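Local coordinates for protein ATP-dependent CLP protease, putative (Plasmodium falciparum, PDB 2F6I) that probably hydrolyses proteins to small peptides in the presence of ATP and magnesium, this chain being the catalytic domain of a ClpP serine protease, at residues 132-137 with 183-188. Numbering follows the deposited sequence.
Sequences MIHQPL and DYYMNA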
ATOM      1  N   MET C 132     -25.963 -20.085 -18.689  1.00 48.58           N
ATOM      2  CA  MET C 132     -25.019 -21.165 -18.419  1.00 49.43           C
ATOM      3  C   MET C 132     -25.306 -21.803 -17.067  1.00 49.86           C
ATOM      4  O   MET C 132     -26.000 -21.227 -16.232  1.00 50.15           O
ATOM      5  CB  MET C 132     -23.591 -20.625 -18.428  1.00 51.31           C
ATOM      6  CG  MET C 132     -23.325 -19.623 -17.324  1.00 55.03           C
ATOM      7  SD  MET C 132     -22.360 -18.230 -17.906  1.00 61.03           S
ATOM      8  CE  MET C 132     -23.387 -17.709 -19.271  1.00 58.05           C
ATOM      9  N   ILE C 133     -24.756 -22.991 -16.849  1.00 50.56           N
ATOM     10  CA  ILE C 133     -24.971 -23.710 -15.603  1.00 53.03           C
ATOM     11  C   ILE C 133     -23.831 -23.506 -14.609  1.00 54.39           C
ATOM     12  O   ILE C 133     -24.057 -23.429 -13.401  1.00 53.87           O
ATOM     13  CB  ILE C 133     -25.140 -25.218 -15.876  1.00 53.52           C
ATOM     14  CG1 ILE C 133     -26.279 -25.428 -16.877  1.00 53.66           C
ATOM     15  CG2 ILE C 133     -25.418 -25.958 -14.574  1.00 52.23           C
ATOM     16  CD1 ILE C 133     -26.457 -26.867 -17.309  1.00 55.67           C
ATOM     17  N   HIS C 134     -22.610 -23.417 -15.127  1.00 57.11           N
ATOM     18  CA  HIS C 134     -21.414 -23.226 -14.308  1.00 59.46           C
ATOM     19  C   HIS C 134     -21.415 -21.877 -13.583  1.00 61.08           C
ATOM     20  O   HIS C 134     -22.303 -21.049 -13.793  1.00 60.89           O
ATOM     21  CB  HIS C 134     -20.174 -23.333 -15.194  1.00 60.24           C
ATOM     22  CG  HIS C 134     -20.124 -22.304 -16.283  1.00 62.01           C
ATOM     23  ND1 HIS C 134     -19.417 -21.128 -16.165  1.00 62.51           N
ATOM     24  CD2 HIS C 134     -20.722 -22.263 -17.497  1.00 61.82           C
ATOM     25  CE1 HIS C 134     -19.580 -20.405 -17.259  1.00 61.55           C
ATOM     26  NE2 HIS C 134     -20.369 -21.071 -18.083  1.00 62.37           N
ATOM     27  N   GLN C 135     -20.415 -21.664 -12.730  1.00 62.94           N
ATOM     28  CA  GLN C 135     -20.292 -20.415 -11.981  1.00 65.08           C
ATOM     29  C   GLN C 135     -19.132 -19.583 -12.529  1.00 66.02           C
ATOM     30  O   GLN C 135     -17.966 -19.887 -12.278  1.00 66.23           O
ATOM     31  CB  GLN C 135     -20.054 -20.703 -10.495  1.00 65.24           C
ATOM     32  CG  GLN C 135     -21.062 -21.658  -9.870  1.00 68.66           C
ATOM     33  CD  GLN C 135     -20.877 -21.807  -8.368  1.00 69.65           C
ATOM     34  OE1 GLN C 135     -21.195 -20.899  -7.597  1.00 70.67           O
ATOM     35  NE2 GLN C 135     -20.355 -22.956  -7.948  1.00 69.94           N
ATOM     36  N   PRO C 136     -19.440 -18.518 -13.290  1.00 67.12           N
ATOM     37  CA  PRO C 136     -18.422 -17.639 -13.876  1.00 68.34           C
ATOM     38  C   PRO C 136     -17.613 -16.819 -12.865  1.00 70.32           C
ATOM     39  O   PRO C 136     -16.503 -16.374 -13.172  1.00 69.46           O
ATOM     40  CB  PRO C 136     -19.236 -16.764 -14.829  1.00 67.66           C
ATOM     41  CG  PRO C 136     -20.564 -16.678 -14.148  1.00 67.99           C
ATOM     42  CD  PRO C 136     -20.791 -18.102 -13.706  1.00 66.73           C
ATOM     43  N   LEU C 137     -18.166 -16.618 -11.670  1.00 72.43           N
ATOM     44  CA  LEU C 137     -17.476 -15.860 -10.626  1.00 74.36           C
ATOM     45  C   LEU C 137     -16.601 -16.780  -9.785  1.00 76.22           C
ATOM     46  O   LEU C 137     -15.825 -16.319  -8.944  1.00 76.62           O
ATOM     47  CB  LEU C 137     -18.478 -15.160  -9.701  1.00 73.67           C
ATOM     48  CG  LEU C 137     -19.362 -14.039 -10.249  1.00 74.14           C
ATOM     49  CD1 LEU C 137     -20.225 -13.498  -9.117  1.00 72.48           C
ATOM     50  CD2 LEU C 137     -18.503 -12.930 -10.842  1.00 72.39           C
ATOM     51  N   ASP C 183     -18.305 -25.616 -19.117  1.00 58.26           N
ATOM     52  CA  ASP C 183     -18.609 -24.200 -19.332  1.00 59.64           C
ATOM     53  C   ASP C 183     -19.452 -24.011 -20.585  1.00 58.70           C
ATOM     54  O   ASP C 183     -19.036 -23.352 -21.536  1.00 58.64           O
ATOM     55  CB  ASP C 183     -17.320 -23.382 -19.468  1.00 61.92           C
ATOM     56  CG  ASP C 183     -16.445 -23.460 -18.234  1.00 64.38           C
ATOM     57  OD1 ASP C 183     -16.976 -23.290 -17.116  1.00 64.76           O
ATOM     58  OD2 ASP C 183     -15.224 -23.680 -18.382  1.00 67.97           O
ATOM     59  N   TYR C 184     -20.643 -24.592 -20.574  1.00 57.34           N
ATOM     60  CA  TYR C 184     -21.544 -24.515 -21.712  1.00 56.27           C
ATOM     61  C   TYR C 184     -22.438 -23.271 -21.684  1.00 54.44           C
ATOM     62  O   TYR C 184     -23.214 -23.069 -20.748  1.00 52.68           O
ATOM     63  CB  TYR C 184     -22.380 -25.806 -21.764  1.00 56.83           C
ATOM     64  CG  TYR C 184     -23.470 -25.852 -22.810  1.00 57.41           C
ATOM     65  CD1 TYR C 184     -23.278 -25.309 -24.081  1.00 58.83           C
ATOM     66  CD2 TYR C 184     -24.687 -26.473 -22.536  1.00 59.37           C
ATOM     67  CE1 TYR C 184     -24.275 -25.383 -25.056  1.00 60.61           C
ATOM     68  CE2 TYR C 184     -25.690 -26.558 -23.501  1.00 61.06           C
ATOM     69  CZ  TYR C 184     -25.479 -26.010 -24.759  1.00 62.27           C
ATOM     70  OH  TYR C 184     -26.475 -26.086 -25.710  1.00 62.76           O
ATOM     71  N   TYR C 185     -22.295 -22.433 -22.710  1.00 52.73           N
ATOM     72  CA  TYR C 185     -23.087 -21.211 -22.861  1.00 51.89           C
ATOM     73  C   TYR C 185     -24.216 -21.476 -23.845  1.00 50.33           C
ATOM     74  O   TYR C 185     -23.982 -21.990 -24.939  1.00 52.23           O
ATOM     75  CB  TYR C 185     -22.238 -20.062 -23.416  1.00 52.25           C
ATOM     76  CG  TYR C 185     -21.298 -19.424 -22.424  1.00 55.51           C
ATOM     77  CD1 TYR C 185     -20.237 -20.144 -21.872  1.00 56.15           C
ATOM     78  CD2 TYR C 185     -21.468 -18.094 -22.037  1.00 54.25           C
ATOM     79  CE1 TYR C 185     -19.369 -19.552 -20.955  1.00 56.72           C
ATOM     80  CE2 TYR C 185     -20.606 -17.495 -21.124  1.00 54.67           C
ATOM     81  CZ  TYR C 185     -19.561 -18.228 -20.587  1.00 56.53           C
ATOM     82  OH  TYR C 185     -18.712 -17.643 -19.679  1.00 59.09           O
ATOM     83  N   MET C 186     -25.435 -21.117 -23.463  1.00 48.23           N
ATOM     84  CA  MET C 186     -26.588 -21.316 -24.334  1.00 47.39           C
ATOM     85  C   MET C 186     -27.171 -19.973 -24.745  1.00 45.07           C
ATOM     86  O   MET C 186     -26.993 -18.977 -24.052  1.00 43.91           O
ATOM     87  CB  MET C 186     -27.680 -22.107 -23.605  1.00 48.63           C
ATOM     88  CG  MET C 186     -27.305 -23.520 -23.219  1.00 51.73           C
ATOM     89  SD  MET C 186     -28.561 -24.269 -22.156  1.00 54.28           S
ATOM     90  CE  MET C 186     -27.698 -24.340 -20.592  1.00 52.63           C
ATOM     91  N   ASN C 187     -27.855 -19.944 -25.884  1.00 44.43           N
ATOM     92  CA  ASN C 187     -28.512 -18.721 -26.315  1.00 43.34           C
ATOM     93  C   ASN C 187     -29.962 -18.912 -25.875  1.00 43.56           C
ATOM     94  O   ASN C 187     -30.331 -19.994 -25.412  1.00 41.60           O
ATOM     95  CB  ASN C 187     -28.422 -18.525 -27.834  1.00 43.17           C
ATOM     96  CG  ASN C 187     -29.048 -19.665 -28.621  1.00 44.28           C
ATOM     97  OD1 ASN C 187     -30.154 -20.115 -28.322  1.00 42.81           O
ATOM     98  ND2 ASN C 187     -28.343 -20.125 -29.648  1.00 44.45           N
ATOM     99  N   ALA C 188     -30.778 -17.873 -26.008  1.00 44.37           N
ATOM    100  CA  ALA C 188     -32.178 -17.943 -25.593  1.00 45.80           C
ATOM    101  C   ALA C 188     -32.882 -19.230 -26.026  1.00 47.05           C
ATOM    102  O   ALA C 188     -33.444 -19.951 -25.197  1.00 45.75           O
ATOM    103  CB  ALA C 188     -32.937 -16.733 -26.127  1.00 44.68           C
TER
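His134, the predicted catalytic histidine of this ClpP domain, and Asp183, probably the triad aspartate by its position in the ClpP sequence, meet where the loop after strand 130-132 faces the segment leading into strand 185-186. OD1 of Asp183 lies over one face of the imidazole, offset toward its rim: it is 3.4 Å from ND1 of His134, but the angle is too poor for a hydrogen bond, and the ring and carboxylate planes stand 74° apart. CB of Asp183 adds a CH-pi contact over the face, 4.1 Å from the imidazole centroid. Across the opposite face lies CG of Met132, of the same segment as His134. Tyr185 sits at one edge: its CE1 is near the imidazole plane, 3.4 Å from NE2 of His134, with the two rings inclined at 49°. In Met132, chi1 (64°) and chi2 put SD over the face of the Tyr185 ring, 4.1 Å from its centroid, a Met-aromatic contact, and the bend at chi3 brings CE beside CE2 of Tyr185. Beside these, CA of Met132 makes a CA-H...O contact with O of Tyr184 at 3.5 Å, while CG1 of Ile133 touches CE of Met186 at 4.1 Å. Tyr185 also packs on Glu153 of a second subunit, so this site adjoins a subunit interface. With OD1 of Asp183 lying over the imidazole face and not hydrogen-bonded to ND1, the geometry is consistent with a triad not aligned for catalysis in this crystal form; the imidazole is positioned by packing on both faces and at one edge.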